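Local coordinates for pesticidal crystal protein Cry4Aa (PDB 2C9K) that binds midgut epithelial cells of mosquito larvae and promotes their colloid-osmotic lysis, as the functional three-domain form of a larger protoxin, at residues 465-469 / 470-474; 578-581 / 582-585; 130-133 / 134-138. All blocks are in the same frame, centred on the assembly; numbering follows the deposited sequence.

Following the chain from the N terminus, contact 3 comes first. It closes no loop; it is a stretch of helix 129-137 in the helical N-terminal domain. Contact 1 comes next and closes the bend that leads into strand 471-475. Contact 2 closes the turn between strands 577-579 and 584-591. The three lie in series, so none nests in or crosses another. Contacts 1 and 2 belong to the C-terminal beta domain and meet directly: Ile-466 CD1 lies 4.0 Å from Ile-585 CD1. Contact 3 is on the other side of the chain's centre, its centre about 40 Å from that of contact 1 and about 51 Å from that of contact 2.

Contact 1: residues 465-469 / 470-474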
ATOM      1  N   THR A 465      14.140  11.019  -3.100  1.00 21.40           N
ATOM      2  CA  THR A 465      14.289  12.465  -3.099  1.00 23.57           C
ATOM      3  C   THR A 465      13.703  13.173  -1.883  1.00 23.53           C
ATOM      4  O   THR A 465      12.687  12.765  -1.303  1.00 23.00           O
ATOM      5  CB  THR A 465      13.718  13.112  -4.377  1.00 23.65           C
ATOM      6  OG1 THR A 465      12.297  13.218  -4.270  1.00 26.42           O
ATOM      7  CG2 THR A 465      14.077  12.272  -5.593  1.00 24.64           C
ATOM      8  N   ILE A 466      14.390  14.240  -1.500  1.00 22.62           N
ATOM      9  CA  ILE A 466      13.994  15.065  -0.380  1.00 19.97           C
ATOM     10  C   ILE A 466      13.590  16.382  -1.010  1.00 20.10           C
ATOM     11  O   ILE A 466      14.397  17.025  -1.679  1.00 21.37           O
ATOM     12  CB  ILE A 466      15.181  15.247   0.593  1.00 18.33           C
ATOM     13  CG1 ILE A 466      15.530  13.877   1.199  1.00 19.90           C
ATOM     14  CG2 ILE A 466      14.836  16.266   1.671  1.00 14.84           C
ATOM     15  CD1 ILE A 466      16.709  13.845   2.131  1.00 18.48           C
ATOM     16  N   TYR A 467      12.333  16.762  -0.833  0.50 18.87           N
ATOM     17  CA  TYR A 467      11.848  18.001  -1.402  0.50 18.68           C
ATOM     18  C   TYR A 467      12.090  19.166  -0.459  0.50 19.77           C
ATOM     19  O   TYR A 467      12.361  18.979   0.724  0.50 18.97           O
ATOM     20  CB  TYR A 467      10.364  17.877  -1.744  0.50 19.10           C
ATOM     21  CG  TYR A 467      10.071  16.750  -2.715  1.00 19.50           C
ATOM     22  CD1 TYR A 467       9.680  15.491  -2.257  1.00 18.39           C
ATOM     23  CD2 TYR A 467      10.223  16.937  -4.091  1.00 19.52           C
ATOM     24  CE1 TYR A 467       9.449  14.450  -3.145  1.00 21.16           C
ATOM     25  CE2 TYR A 467      10.002  15.905  -4.990  1.00 20.77           C
ATOM     26  CZ  TYR A 467       9.613  14.662  -4.517  1.00 22.91           C
ATOM     27  OH  TYR A 467       9.397  13.634  -5.414  1.00 24.46           O
ATOM     28  N   THR A 468      11.984  20.374  -0.994  1.00 22.65           N
ATOM     29  CA  THR A 468      12.229  21.591  -0.225  1.00 23.07           C
ATOM     30  C   THR A 468      11.002  22.435   0.085  1.00 22.81           C
ATOM     31  O   THR A 468      11.078  23.343   0.904  1.00 24.23           O
ATOM     32  CB  THR A 468      13.202  22.509  -0.976  1.00 23.42           C
ATOM     33  OG1 THR A 468      12.592  22.928  -2.203  1.00 26.21           O
ATOM     34  CG2 THR A 468      14.494  21.783  -1.289  1.00 23.03           C
ATOM     35  N   HIS A 469       9.884  22.148  -0.576  1.00 23.69           N
ATOM     36  CA  HIS A 469       8.663  22.928  -0.396  1.00 23.02           C
ATOM     37  C   HIS A 469       7.564  22.230   0.384  1.00 24.13           C
ATOM     38  O   HIS A 469       6.397  22.624   0.304  1.00 28.51           O
ATOM     39  CB  HIS A 469       8.109  23.348  -1.757  1.00 21.01           C
ATOM     40  CG  HIS A 469       7.553  22.211  -2.559  1.00 22.16           C
ATOM     41  ND1 HIS A 469       8.316  21.136  -2.958  1.00 23.22           N
ATOM     42  CD2 HIS A 469       6.301  21.970  -3.012  1.00 22.90           C
ATOM     43  CE1 HIS A 469       7.559  20.280  -3.619  1.00 23.00           C
ATOM     44  NE2 HIS A 469       6.332  20.762  -3.665  1.00 23.28           N
ATOM     45  N   LEU A 470       7.920  21.189   1.123  1.00 22.41           N
ATOM     46  CA  LEU A 470       6.945  20.469   1.923  1.00 21.28           C
ATOM     47  C   LEU A 470       7.636  19.349   2.699  1.00 22.34           C
ATOM     48  O   LEU A 470       8.810  19.067   2.483  1.00 22.97           O
ATOM     49  CB  LEU A 470       5.835  19.908   1.029  1.00 20.34           C
ATOM     50  CG  LEU A 470       6.019  18.552   0.341  1.00 22.81           C
ATOM     51  CD1 LEU A 470       4.789  18.257  -0.490  1.00 21.98           C
ATOM     52  CD2 LEU A 470       7.263  18.549  -0.522  1.00 24.61           C
ATOM     53  N   THR A 471       6.914  18.720   3.613  1.00 23.77           N
ATOM     54  CA  THR A 471       7.488  17.648   4.407  1.00 24.97           C
ATOM     55  C   THR A 471       7.632  16.390   3.580  1.00 26.78           C
ATOM     56  O   THR A 471       6.676  15.929   2.953  1.00 29.34           O
ATOM     57  CB  THR A 471       6.619  17.337   5.639  1.00 24.33           C
ATOM     58  OG1 THR A 471       6.668  18.447   6.545  1.00 26.14           O
ATOM     59  CG2 THR A 471       7.116  16.084   6.347  1.00 23.29           C
ATOM     60  N   THR A 472       8.839  15.840   3.574  1.00 26.96           N
ATOM     61  CA  THR A 472       9.109  14.621   2.839  1.00 26.20           C
ATOM     62  C   THR A 472       9.073  13.473   3.825  1.00 26.38           C
ATOM     63  O   THR A 472       9.699  13.523   4.882  1.00 26.50           O
ATOM     64  CB  THR A 472      10.479  14.667   2.163  1.00 25.86           C
ATOM     65  OG1 THR A 472      10.508  15.758   1.240  1.00 26.24           O
ATOM     66  CG2 THR A 472      10.747  13.378   1.405  1.00 26.35           C
ATOM     67  N   GLN A 473       8.323  12.442   3.469  1.00 27.04           N
ATOM     68  CA  GLN A 473       8.170  11.267   4.309  1.00 27.02           C
ATOM     69  C   GLN A 473       8.897  10.114   3.626  1.00 26.49           C
ATOM     70  O   GLN A 473       8.490   9.684   2.550  1.00 28.20           O
ATOM     71  CB  GLN A 473       6.679  10.954   4.441  1.00 27.72           C
ATOM     72  CG  GLN A 473       6.275  10.131   5.646  1.00 29.69           C
ATOM     73  CD  GLN A 473       4.770  10.117   5.837  1.00 29.98           C
ATOM     74  OE1 GLN A 473       4.032   9.564   5.023  1.00 28.59           O
ATOM     75  NE2 GLN A 473       4.305  10.746   6.911  1.00 31.49           N
ATOM     76  N   ILE A 474       9.981   9.634   4.235  1.00 24.71           N
ATOM     77  CA  ILE A 474      10.745   8.520   3.675  1.00 22.27           C
ATOM     78  C   ILE A 474      10.701   7.300   4.584  1.00 22.07           C
ATOM     79  O   ILE A 474      11.371   7.265   5.626  1.00 20.98           O
ATOM     80  CB  ILE A 474      12.232   8.878   3.462  1.00 23.09           C
ATOM     81  CG1 ILE A 474      12.370  10.019   2.449  1.00 24.32           C
ATOM     82  CG2 ILE A 474      12.982   7.653   2.949  1.00 21.81           C
ATOM     83  CD1 ILE A 474      13.807  10.377   2.121  1.00 24.35           C
TER
HETATM   84  O   HOH W   1      10.949  17.780   2.771  1.00 41.68           O
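Thr-472 OG1 is held by the backbone and by water. Tyr-467 N donates to it at 2.9 Å, with an N-H...O angle of 155°. Water 1 is hydrogen-bonded to the same hydroxyl at 2.6 Å. The Thr-472 side chain stands with OG1 beside its own backbone N (chi1 -61°), facing the 465-469 chain, and CG2 is left to pack 3.4 Å from Thr-465 O. Water 1 also reaches two carbonyls, Tyr-467 O at 2.8 Å and Leu-470 O. It has more acceptors than protons, so these bonds are probably shared. Tyr-519 OH is a second partner of Tyr-467 O.

The chain reverses here. Residues 465-469 lead into a bend, and strand 471-475 runs back beside them. That strand belongs to the C-terminal beta-sandwich domain of the three-domain delta-endotoxin fold. It pairs antiparallel with strand 600-609 and parallel with strand 255-256.

The bend is lined by Leu-470. Its CD2 methyl lies over one face of the His-469 ring, 3.8 Å from the centroid and shifted toward the rim, as a CH-pi contact. The same methyl touches Tyr-467 CB at 3.4 Å. Leu-470 lies alongside both side chains and points the same way. The Tyr-467 ring turns its edge to Thr-472 OG1, with CD1 3.6 Å from that oxygen. Further in, Ile-466 CG1 and Ile-474 CD1 meet at 4.0 Å, the two side chains crossing at about a right angle. Phe-607 and Cys-510 pack against both isoleucines.

Contact 2: residues 578-581 / 582-585; sequences KFAP and NQNI
Phe-579 and Ile-585 form the tightly packed side. Ile-585 CD1 sits over the centre of one ring face, 3.3 Å from the centroid, as a CH-pi contact. It is brought there by CG1 lying beside the backbone N (chi1 -51°). Ile-585 CG2 adds a touch on Phe-579 CE2 at 3.8 Å.

Gln-583 OE1 comes to the edge of the same ring, near its plane, with the amide almost perpendicular to the ring. The glutamine chain is extended, so OE1 reaches back to accept from Ala-580 N at 2.9 Å. That donor is tilted 29° from the carbonyl plane.

The backbone between them is a type II beta turn from Ala-580 to Gln-583, closed by a hydrogen bond from Gln-583 N to Ala-580 O at 3.2 Å. It carries the chain from strand 577-579 to strand 584-591, which lie in different sheets of the C-terminal beta sandwich. Ala-580 O also accepts a hydrogen bond from His-512 ND1.

The solvent side has few contacts between the segments. Pro-581 and Asn-582 form the exposed corner, Asn-582 with the positive phi of the third turn position. Its ND2 bonds to Asn-514 OD1. Exposed Lys-578 points away, its NZ on Val-544 O.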
ATOM      1  N   LYS A 578      21.695  21.083   6.265  1.00 34.03           N
ATOM      2  CA  LYS A 578      21.522  21.810   5.024  1.00 32.94           C
ATOM      3  C   LYS A 578      22.106  20.967   3.900  1.00 31.03           C
ATOM      4  O   LYS A 578      23.232  20.472   3.999  1.00 30.40           O
ATOM      5  CB  LYS A 578      22.212  23.178   5.084  1.00 35.58           C
ATOM      6  CG  LYS A 578      23.714  23.158   5.372  1.00 39.61           C
ATOM      7  CD  LYS A 578      24.028  22.766   6.829  1.00 41.89           C
ATOM      8  CE  LYS A 578      24.313  21.272   6.993  1.00 41.12           C
ATOM      9  NZ  LYS A 578      24.326  20.863   8.425  1.00 38.92           N
ATOM     10  N   PHE A 579      21.323  20.795   2.839  1.00 27.59           N
ATOM     11  CA  PHE A 579      21.745  20.008   1.694  1.00 24.02           C
ATOM     12  C   PHE A 579      21.872  20.890   0.453  1.00 22.05           C
ATOM     13  O   PHE A 579      21.082  21.810   0.248  1.00 21.73           O
ATOM     14  CB  PHE A 579      20.730  18.895   1.435  1.00 23.81           C
ATOM     15  CG  PHE A 579      20.500  17.991   2.613  1.00 25.03           C
ATOM     16  CD1 PHE A 579      19.225  17.834   3.146  1.00 24.85           C
ATOM     17  CD2 PHE A 579      21.545  17.257   3.165  1.00 25.57           C
ATOM     18  CE1 PHE A 579      18.996  16.956   4.203  1.00 23.52           C
ATOM     19  CE2 PHE A 579      21.320  16.376   4.222  1.00 24.42           C
ATOM     20  CZ  PHE A 579      20.044  16.228   4.738  1.00 22.71           C
ATOM     21  N   ALA A 580      22.878  20.612  -0.367  0.50 19.20           N
ATOM     22  CA  ALA A 580      23.087  21.371  -1.587  0.50 17.25           C
ATOM     23  C   ALA A 580      22.272  20.693  -2.676  0.50 17.35           C
ATOM     24  O   ALA A 580      21.783  19.586  -2.490  0.50 15.86           O
ATOM     25  CB  ALA A 580      24.563  21.388  -1.955  0.50 14.69           C
ATOM     26  N   PRO A 581      22.114  21.353  -3.830  1.00 19.05           N
ATOM     27  CA  PRO A 581      21.349  20.802  -4.949  1.00 20.33           C
ATOM     28  C   PRO A 581      21.847  19.456  -5.434  1.00 20.88           C
ATOM     29  O   PRO A 581      23.035  19.281  -5.679  1.00 21.76           O
ATOM     30  CB  PRO A 581      21.491  21.878  -6.019  1.00 20.27           C
ATOM     31  CG  PRO A 581      21.588  23.137  -5.207  1.00 18.99           C
ATOM     32  CD  PRO A 581      22.557  22.725  -4.134  1.00 19.13           C
ATOM     33  N   ASN A 582      20.928  18.507  -5.565  1.00 22.46           N
ATOM     34  CA  ASN A 582      21.251  17.167  -6.049  1.00 24.86           C
ATOM     35  C   ASN A 582      22.339  16.456  -5.257  1.00 25.31           C
ATOM     36  O   ASN A 582      23.023  15.590  -5.792  1.00 27.32           O
ATOM     37  CB  ASN A 582      21.681  17.249  -7.509  1.00 23.87           C
ATOM     38  CG  ASN A 582      21.023  18.392  -8.223  1.00 25.57           C
ATOM     39  OD1 ASN A 582      19.802  18.501  -8.235  1.00 27.29           O
ATOM     40  ND2 ASN A 582      21.827  19.264  -8.811  1.00 26.30           N
ATOM     41  N   GLN A 583      22.494  16.812  -3.989  1.00 24.41           N
ATOM     42  CA  GLN A 583      23.511  16.191  -3.158  1.00 23.59           C
ATOM     43  C   GLN A 583      23.129  14.778  -2.748  1.00 23.21           C
ATOM     44  O   GLN A 583      22.029  14.552  -2.246  1.00 25.15           O
ATOM     45  CB  GLN A 583      23.754  17.047  -1.915  1.00 23.65           C
ATOM     46  CG  GLN A 583      24.504  16.337  -0.808  1.00 24.80           C
ATOM     47  CD  GLN A 583      24.851  17.257   0.345  1.00 26.13           C
ATOM     48  OE1 GLN A 583      24.124  18.205   0.643  1.00 27.98           O
ATOM     49  NE2 GLN A 583      25.956  16.970   1.015  1.00 27.26           N
ATOM     50  N   ASN A 584      24.028  13.824  -2.972  1.00 22.61           N
ATOM     51  CA  ASN A 584      23.759  12.445  -2.575  1.00 22.87           C
ATOM     52  C   ASN A 584      23.988  12.402  -1.058  1.00 22.45           C
ATOM     53  O   ASN A 584      25.039  12.806  -0.563  1.00 21.12           O
ATOM     54  CB  ASN A 584      24.700  11.478  -3.295  1.00 24.70           C
ATOM     55  CG  ASN A 584      24.286  10.026  -3.126  1.00 27.94           C
ATOM     56  OD1 ASN A 584      23.247   9.602  -3.632  1.00 28.95           O
ATOM     57  ND2 ASN A 584      25.101   9.255  -2.411  1.00 29.49           N
ATOM     58  N   ILE A 585      22.997  11.924  -0.321  1.00 22.05           N
ATOM     59  CA  ILE A 585      23.084  11.898   1.129  1.00 22.45           C
ATOM     60  C   ILE A 585      23.079  10.507   1.727  1.00 22.03           C
ATOM     61  O   ILE A 585      22.319   9.649   1.298  1.00 24.13           O
ATOM     62  CB  ILE A 585      21.908  12.672   1.736  1.00 23.00           C
ATOM     63  CG1 ILE A 585      21.813  14.059   1.083  1.00 23.28           C
ATOM     64  CG2 ILE A 585      22.074  12.778   3.236  1.00 21.87           C
ATOM     65  CD1 ILE A 585      20.507  14.770   1.354  1.00 20.81           C
TER

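Contact 3: residues 130-133 / 134-138; sequences SDCD and YYNIL
Asp-133, Tyr-134 and Cys-132 carry most of this contact along one helix. Cys-132 O takes two bonds from a single residue, Asn-136. The backbone Asn-136 N donates to it at 3.1 Å, and Asn-136 ND2 also donates to it at 3.1 Å. The two donors come from opposite faces of the carbonyl plane. The side-chain donor stands above that plane, 40° out of it, so this side-chain hydrogen bond does not follow a lone pair. ND2 has a second acceptor in Val-122 O, and the two bonds together fix the turn of the amide. Cys-132 SG lies 3.6 Å from Asn-136 ND2. The sulfur swings opposite its own backbone N (chi1 177°) and is joined to Cys-125 in a disulfide.

Tyr-134 N donates to Ser-130 O at 3.0 Å, with an N-H...O angle of 154°. CB of Tyr-134 packs 3.8 Å from that same Ser-130 O, while the ring leads away from residues 130-133. Its OH bonds to Lys-60 O, and Ile-58 and Leu-207 pack on the side chain.

Asp-133 CB lies against the N of the next residue, Tyr-134, and OD1 makes a salt bridge with Lys-203 NZ. The bond from Tyr-135 N to Asp-131 O is weak, at 3.5 Å.

These are the i to i+4 bonds of an alpha helix, here a short one in the helical N-terminal domain. Helices 103-123 and 140-164 probably correspond to the membrane-entering hairpin of this family; helix 129-137 lies in the connection between them, and the disulfide ties it to the loop before it.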
ATOM      1  N   SER A 130     -21.787 -12.837  15.220  1.00 61.05           N
ATOM      2  CA  SER A 130     -20.803 -13.083  14.170  1.00 61.36           C
ATOM      3  C   SER A 130     -21.329 -12.702  12.791  1.00 61.30           C
ATOM      4  O   SER A 130     -20.573 -12.263  11.926  1.00 61.58           O
ATOM      5  CB  SER A 130     -20.401 -14.555  14.166  1.00 60.59           C
ATOM      6  OG  SER A 130     -21.522 -15.366  13.867  1.00 59.91           O
ATOM      7  N   ASP A 131     -22.628 -12.880  12.584  1.00 61.41           N
ATOM      8  CA  ASP A 131     -23.226 -12.544  11.301  1.00 60.60           C
ATOM      9  C   ASP A 131     -23.175 -11.029  11.118  1.00 58.77           C
ATOM     10  O   ASP A 131     -23.372 -10.515  10.015  1.00 57.78           O
ATOM     11  CB  ASP A 131     -24.671 -13.035  11.249  1.00 63.08           C
ATOM     12  CG  ASP A 131     -25.082 -13.480   9.861  1.00 66.77           C
ATOM     13  OD1 ASP A 131     -25.050 -12.651   8.920  1.00 68.49           O
ATOM     14  OD2 ASP A 131     -25.435 -14.669   9.714  1.00 68.39           O
ATOM     15  N   CYS A 132     -22.909 -10.321  12.212  1.00 56.59           N
ATOM     16  CA  CYS A 132     -22.812  -8.869  12.175  1.00 54.74           C
ATOM     17  C   CYS A 132     -21.368  -8.509  11.854  1.00 53.52           C
ATOM     18  O   CYS A 132     -21.100  -7.497  11.204  1.00 54.34           O
ATOM     19  CB  CYS A 132     -23.218  -8.258  13.521  1.00 53.96           C
ATOM     20  SG  CYS A 132     -23.027  -6.446  13.588  1.00 53.61           S
ATOM     21  N   ASP A 133     -20.442  -9.344  12.315  1.00 51.12           N
ATOM     22  CA  ASP A 133     -19.025  -9.121  12.058  1.00 48.93           C
ATOM     23  C   ASP A 133     -18.759  -9.301  10.574  1.00 46.63           C
ATOM     24  O   ASP A 133     -17.961  -8.579   9.985  1.00 46.40           O
ATOM     25  CB  ASP A 133     -18.173 -10.109  12.855  1.00 50.06           C
ATOM     26  CG  ASP A 133     -17.975  -9.676  14.293  1.00 52.81           C
ATOM     27  OD1 ASP A 133     -17.216  -8.711  14.527  1.00 53.41           O
ATOM     28  OD2 ASP A 133     -18.584 -10.296  15.190  1.00 54.71           O
ATOM     29  N   TYR A 134     -19.441 -10.269   9.974  1.00 44.20           N
ATOM     30  CA  TYR A 134     -19.280 -10.551   8.556  1.00 41.01           C
ATOM     31  C   TYR A 134     -19.851  -9.417   7.719  1.00 39.34           C
ATOM     32  O   TYR A 134     -19.297  -9.074   6.677  1.00 39.11           O
ATOM     33  CB  TYR A 134     -19.972 -11.867   8.195  1.00 41.26           C
ATOM     34  CG  TYR A 134     -19.970 -12.166   6.714  1.00 41.68           C
ATOM     35  CD1 TYR A 134     -18.771 -12.279   6.004  1.00 42.06           C
ATOM     36  CD2 TYR A 134     -21.164 -12.318   6.014  1.00 39.01           C
ATOM     37  CE1 TYR A 134     -18.771 -12.532   4.634  1.00 39.24           C
ATOM     38  CE2 TYR A 134     -21.169 -12.571   4.652  1.00 37.87           C
ATOM     39  CZ  TYR A 134     -19.974 -12.676   3.969  1.00 37.92           C
ATOM     40  OH  TYR A 134     -19.983 -12.933   2.618  1.00 37.35           O
ATOM     41  N   TYR A 135     -20.958  -8.839   8.178  1.00 37.88           N
ATOM     42  CA  TYR A 135     -21.598  -7.732   7.472  1.00 36.22           C
ATOM     43  C   TYR A 135     -20.723  -6.478   7.487  1.00 35.31           C
ATOM     44  O   TYR A 135     -20.693  -5.723   6.516  1.00 34.12           O
ATOM     45  CB  TYR A 135     -22.964  -7.400   8.095  1.00 35.01           C
ATOM     46  CG  TYR A 135     -23.452  -5.998   7.764  1.00 34.52           C
ATOM     47  CD1 TYR A 135     -24.091  -5.717   6.559  1.00 33.35           C
ATOM     48  CD2 TYR A 135     -23.216  -4.937   8.643  1.00 34.33           C
ATOM     49  CE1 TYR A 135     -24.481  -4.413   6.239  1.00 32.70           C
ATOM     50  CE2 TYR A 135     -23.598  -3.640   8.332  1.00 32.79           C
ATOM     51  CZ  TYR A 135     -24.229  -3.382   7.133  1.00 33.06           C
ATOM     52  OH  TYR A 135     -24.606  -2.091   6.840  1.00 31.31           O
ATOM     53  N   ASN A 136     -20.019  -6.250   8.591  1.00 35.26           N
ATOM     54  CA  ASN A 136     -19.179  -5.069   8.689  1.00 35.94           C
ATOM     55  C   ASN A 136     -17.852  -5.180   7.971  1.00 34.97           C
ATOM     56  O   ASN A 136     -17.298  -4.172   7.550  1.00 35.97           O
ATOM     57  CB  ASN A 136     -18.961  -4.691  10.147  1.00 37.97           C
ATOM     58  CG  ASN A 136     -20.095  -3.852  10.688  1.00 40.45           C
ATOM     59  OD1 ASN A 136     -20.297  -2.711  10.263  1.00 40.03           O
ATOM     60  ND2 ASN A 136     -20.856  -4.415  11.619  1.00 41.94           N
ATOM     61  N   ILE A 137     -17.329  -6.389   7.824  1.00 33.46           N
ATOM     62  CA  ILE A 137     -16.082  -6.524   7.096  1.00 33.30           C
ATOM     63  C   ILE A 137     -16.459  -6.456   5.617  1.00 34.15           C
ATOM     64  O   ILE A 137     -15.653  -6.081   4.766  1.00 35.48           O
ATOM     65  CB  ILE A 137     -15.385  -7.871   7.353  1.00 31.80           C
ATOM     66  CG1 ILE A 137     -16.095  -8.975   6.595  1.00 31.48           C
ATOM     67  CG2 ILE A 137     -15.364  -8.184   8.824  1.00 29.43           C
ATOM     68  CD1 ILE A 137     -15.196 -10.114   6.297  1.00 36.22           C
ATOM     69  N   LEU A 138     -17.703  -6.824   5.333  1.00 33.72           N
ATOM     70  CA  LEU A 138     -18.233  -6.836   3.977  1.00 32.79           C
ATOM     71  C   LEU A 138     -18.570  -5.413   3.531  1.00 33.49           C
ATOM     72  O   LEU A 138     -18.741  -5.146   2.347  1.00 35.58           O
ATOM     73  CB  LEU A 138     -19.487  -7.720   3.930  1.00 30.94           C
ATOM     74  CG  LEU A 138     -19.744  -8.507   2.643  1.00 31.92           C
ATOM     75  CD1 LEU A 138     -18.548  -9.412   2.374  1.00 31.22           C
ATOM     76  CD2 LEU A 138     -21.022  -9.330   2.762  1.00 29.76           C
TER